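Side-chain contact in receptor-like protein kinase ANXUR1 (Arabidopsis thaliana, PDB 6FIG), which is a malectin-like receptor kinase of plant reproduction, probably sensing extracellular signals through its ectodomain and passing them on by serine/threonine phosphorylation: residues K276-I281 and M375-G380. Residues are numbered along the deposited sequence; the frame is centred on the assembly and turned at random.
Sequences KNFTYI and MKNLAG. With NAG (2-acetamido-2-deoxy-beta-D-glucopyranose), chain E.
Phe278 meets the loop 375-380 with the far end of its ring. No hydrogen bond links the two segments. Phe278 CZ lies 3.5 Å from Ala379 O, which sits at the ring edge and in its plane. Phe278 CE1 lies 3.5 Å from Asn377 O, also near the plane. The ring's C-H edge, whose hydrogens are weakly positive, thus faces two backbone carbonyl oxygens. The amide of Asn377 packs beside them, with ND2 3.8 Å from Phe278 CZ. Ring and amide planes are 37° apart, so this is no parallel stack. Lys371 adds a cation-pi contact to the ring and a hydrogen bond to Leu378 O.

Hydrogen bonds within the loop fix the surface the ring touches. Asn377 has CG anti to its N (chi1 174°), which turns the amide along the chain toward Ala379. Asn377 OD1 accepts from Ala379 N at 2.9 Å, with the donor well above the carbonyl plane. Asn377 ND2 gives a straighter bond to Ala379 O, 3.1 Å long, on a lone pair. Both amide ends are used, which holds the amide's rotation.

One residue before Phe278, Asn277 ND2 is joined covalently to C1 of the NAG, the first sugar of an N-linked glycan.

The loop follows strand 363-372, which pairs antiparallel with strand 278-287. The contact therefore packs this loop against Phe278, beside that strand pair of the malectin-like fold, through an Asx turn at Asn377.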
ATOM      1  N   LYS A 276      24.725 -25.127  -2.915  1.00 29.81           N
ATOM      2  CA  LYS A 276      24.934 -26.291  -2.053  1.00 31.61           C
ATOM      3  C   LYS A 276      25.172 -25.866  -0.590  1.00 30.28           C
ATOM      4  O   LYS A 276      25.553 -24.714  -0.319  1.00 29.84           O
ATOM      5  CB  LYS A 276      26.117 -27.109  -2.571  1.00 35.75           C
ATOM      6  CG  LYS A 276      25.862 -27.799  -3.908  1.00 38.09           C
ATOM      7  CD  LYS A 276      27.050 -28.621  -4.424  1.00 42.10           C
ATOM      8  CE  LYS A 276      28.171 -27.760  -4.987  1.00 43.80           C
ATOM      9  NZ  LYS A 276      29.143 -28.545  -5.793  1.00 48.27           N
ATOM     10  N   ASN A 277      24.906 -26.780   0.331  1.00 29.73           N
ATOM     11  CA  ASN A 277      25.228 -26.646   1.766  1.00 30.38           C
ATOM     12  C   ASN A 277      24.250 -25.757   2.523  1.00 28.37           C
ATOM     13  O   ASN A 277      24.622 -25.117   3.515  1.00 28.40           O
ATOM     14  CB  ASN A 277      26.652 -26.116   2.028  1.00 31.64           C
ATOM     15  CG  ASN A 277      27.738 -27.025   1.544  1.00 34.69           C
ATOM     16  OD1 ASN A 277      27.534 -27.912   0.716  1.00 35.71           O
ATOM     17  ND2 ASN A 277      28.925 -26.811   2.093  1.00 35.47           N
ATOM     18  N   PHE A 278      23.024 -25.695   2.043  1.00 26.72           N
ATOM     19  CA  PHE A 278      21.928 -25.054   2.760  1.00 25.41           C
ATOM     20  C   PHE A 278      20.722 -25.991   2.765  1.00 25.52           C
ATOM     21  O   PHE A 278      20.553 -26.833   1.854  1.00 25.44           O
ATOM     22  CB  PHE A 278      21.492 -23.748   2.099  1.00 24.59           C
ATOM     23  CG  PHE A 278      22.540 -22.679   2.081  1.00 24.95           C
ATOM     24  CD1 PHE A 278      22.719 -21.857   3.192  1.00 24.81           C
ATOM     25  CD2 PHE A 278      23.345 -22.486   0.961  1.00 25.17           C
ATOM     26  CE1 PHE A 278      23.675 -20.852   3.179  1.00 25.31           C
ATOM     27  CE2 PHE A 278      24.313 -21.485   0.952  1.00 26.32           C
ATOM     28  CZ  PHE A 278      24.464 -20.657   2.059  1.00 25.87           C
ATOM     29  N   THR A 279      19.891 -25.831   3.786  1.00 24.82           N
ATOM     30  CA  THR A 279      18.549 -26.370   3.793  1.00 23.98           C
ATOM     31  C   THR A 279      17.618 -25.387   3.108  1.00 22.72           C
ATOM     32  O   THR A 279      17.660 -24.171   3.375  1.00 21.56           O
ATOM     33  CB  THR A 279      18.073 -26.628   5.230  1.00 25.04           C
ATOM     34  OG1 THR A 279      18.933 -27.578   5.859  1.00 27.43           O
ATOM     35  CG2 THR A 279      16.647 -27.155   5.254  1.00 24.28           C
ATOM     36  N   TYR A 280      16.803 -25.899   2.205  1.00 22.07           N
ATOM     37  CA  TYR A 280      15.790 -25.136   1.488  1.00 20.88           C
ATOM     38  C   TYR A 280      14.380 -25.558   1.903  1.00 21.25           C
ATOM     39  O   TYR A 280      14.135 -26.728   2.226  1.00 21.88           O
ATOM     40  CB  TYR A 280      15.920 -25.319  -0.028  1.00 20.78           C
ATOM     41  CG  TYR A 280      17.205 -24.729  -0.540  1.00 21.37           C
ATOM     42  CD1 TYR A 280      17.224 -23.433  -1.048  1.00 20.70           C
ATOM     43  CD2 TYR A 280      18.386 -25.439  -0.481  1.00 22.71           C
ATOM     44  CE1 TYR A 280      18.406 -22.860  -1.490  1.00 21.47           C
ATOM     45  CE2 TYR A 280      19.586 -24.865  -0.910  1.00 22.93           C
ATOM     46  CZ  TYR A 280      19.582 -23.562  -1.401  1.00 22.40           C
ATOM     47  OH  TYR A 280      20.751 -22.963  -1.840  1.00 22.81           O
ATOM     48  N   ILE A 281      13.470 -24.594   1.890  1.00 20.15           N
ATOM     49  CA  ILE A 281      12.055 -24.850   2.108  1.00 21.14           C
ATOM     50  C   ILE A 281      11.382 -24.674   0.770  1.00 20.35           C
ATOM     51  O   ILE A 281      11.537 -23.643   0.118  1.00 20.52           O
ATOM     52  CB  ILE A 281      11.450 -23.902   3.159  1.00 22.14           C
ATOM     53  CG1 ILE A 281      12.042 -24.222   4.519  1.00 24.22           C
ATOM     54  CG2 ILE A 281       9.915 -24.044   3.212  1.00 22.66           C
ATOM     55  CD1 ILE A 281      11.704 -23.197   5.569  1.00 25.53           C
ATOM     56  N   MET A 375      24.791 -20.715  10.082  1.00 33.35           N
ATOM     57  CA  MET A 375      25.878 -19.929  10.705  1.00 34.89           C
ATOM     58  C   MET A 375      25.721 -18.417  10.394  1.00 34.49           C
ATOM     59  O   MET A 375      26.695 -17.733  10.088  1.00 34.56           O
ATOM     60  CB  MET A 375      27.263 -20.474  10.282  1.00 36.92           C
ATOM     61  CG  MET A 375      27.596 -21.895  10.765  1.00 38.89           C
ATOM     62  SD  MET A 375      27.692 -22.127  12.562  1.00 43.14           S
ATOM     63  CE  MET A 375      28.860 -20.873  13.062  1.00 43.58           C
ATOM     64  N   LYS A 376      24.474 -17.944  10.451  1.00 34.30           N
ATOM     65  CA  LYS A 376      24.093 -16.548  10.128  1.00 34.08           C
ATOM     66  C   LYS A 376      24.541 -16.107   8.746  1.00 31.96           C
ATOM     67  O   LYS A 376      24.839 -14.922   8.515  1.00 33.24           O
ATOM     68  CB  LYS A 376      24.674 -15.588  11.179  1.00 37.53           C
ATOM     69  CG  LYS A 376      24.169 -15.820  12.588  1.00 41.22           C
ATOM     70  CD  LYS A 376      22.682 -15.521  12.668  1.00 42.49           C
ATOM     71  CE  LYS A 376      22.246 -15.242  14.102  1.00 45.92           C
ATOM     72  NZ  LYS A 376      20.770 -15.448  14.175  1.00 46.30           N
ATOM     73  N   ASN A 377      24.571 -17.051   7.815  1.00 28.53           N
ATOM     74  CA  ASN A 377      25.015 -16.784   6.465  1.00 26.78           C
ATOM     75  C   ASN A 377      24.003 -17.296   5.464  1.00 24.95           C
ATOM     76  O   ASN A 377      23.451 -18.392   5.623  1.00 24.74           O
ATOM     77  CB  ASN A 377      26.360 -17.461   6.180  1.00 27.61           C
ATOM     78  CG  ASN A 377      26.766 -17.325   4.728  1.00 27.81           C
ATOM     79  OD1 ASN A 377      26.974 -16.216   4.227  1.00 27.76           O
ATOM     80  ND2 ASN A 377      26.805 -18.443   4.016  1.00 27.62           N
ATOM     81  N   LEU A 378      23.770 -16.494   4.431  1.00 23.65           N
ATOM     82  CA  LEU A 378      22.984 -16.861   3.257  1.00 22.52           C
ATOM     83  C   LEU A 378      23.779 -16.731   1.955  1.00 23.00           C
ATOM     84  O   LEU A 378      23.266 -17.009   0.878  1.00 23.42           O
ATOM     85  CB  LEU A 378      21.738 -15.970   3.199  1.00 22.09           C
ATOM     86  CG  LEU A 378      20.664 -16.268   4.259  1.00 22.38           C
ATOM     87  CD1 LEU A 378      19.674 -15.123   4.424  1.00 22.12           C
ATOM     88  CD2 LEU A 378      19.907 -17.542   3.877  1.00 21.82           C
ATOM     89  N   ALA A 379      25.027 -16.289   2.017  1.00 23.75           N
ATOM     90  CA  ALA A 379      25.805 -16.067   0.805  1.00 24.80           C
ATOM     91  C   ALA A 379      26.240 -17.382   0.192  1.00 26.47           C
ATOM     92  O   ALA A 379      26.725 -18.273   0.892  1.00 27.87           O
ATOM     93  CB  ALA A 379      27.041 -15.218   1.103  1.00 25.79           C
ATOM     94  N   GLY A 380      26.125 -17.447  -1.132  1.00 27.81           N
ATOM     95  CA  GLY A 380      26.604 -18.563  -1.929  1.00 30.17           C
ATOM     96  C   GLY A 380      27.672 -18.111  -2.896  1.00 31.99           C
ATOM     97  O   GLY A 380      28.020 -16.924  -2.958  1.00 33.05           O
TER
HETATM   98  C1  NAG E   1      30.120 -27.548   1.781  1.00 38.90           C
HETATM   99  C2  NAG E   1      31.321 -26.607   1.898  1.00 40.86           C
HETATM  100  C3  NAG E   1      32.611 -27.351   1.600  1.00 43.27           C
HETATM  101  C4  NAG E   1      32.686 -28.583   2.497  1.00 45.06           C
HETATM  102  C5  NAG E   1      31.404 -29.429   2.424  1.00 43.03           C
HETATM  103  C6  NAG E   1      31.438 -30.551   3.448  1.00 44.56           C
HETATM  104  C7  NAG E   1      30.863 -24.263   1.289  1.00 43.33           C
HETATM  105  C8  NAG E   1      30.783 -23.321   0.113  1.00 42.60           C
HETATM  106  N2  NAG E   1      31.185 -25.520   0.956  1.00 41.44           N
HETATM  107  O3  NAG E   1      33.760 -26.524   1.813  1.00 43.77           O
HETATM  108  O4  NAG E   1      33.851 -29.386   2.244  1.00 49.48           O
HETATM  109  O5  NAG E   1      30.280 -28.614   2.711  1.00 39.77           O
HETATM  110  O6  NAG E   1      30.309 -31.432   3.281  1.00 44.27           O
HETATM  111  O7  NAG E   1      30.658 -23.881   2.447  1.00 44.57           O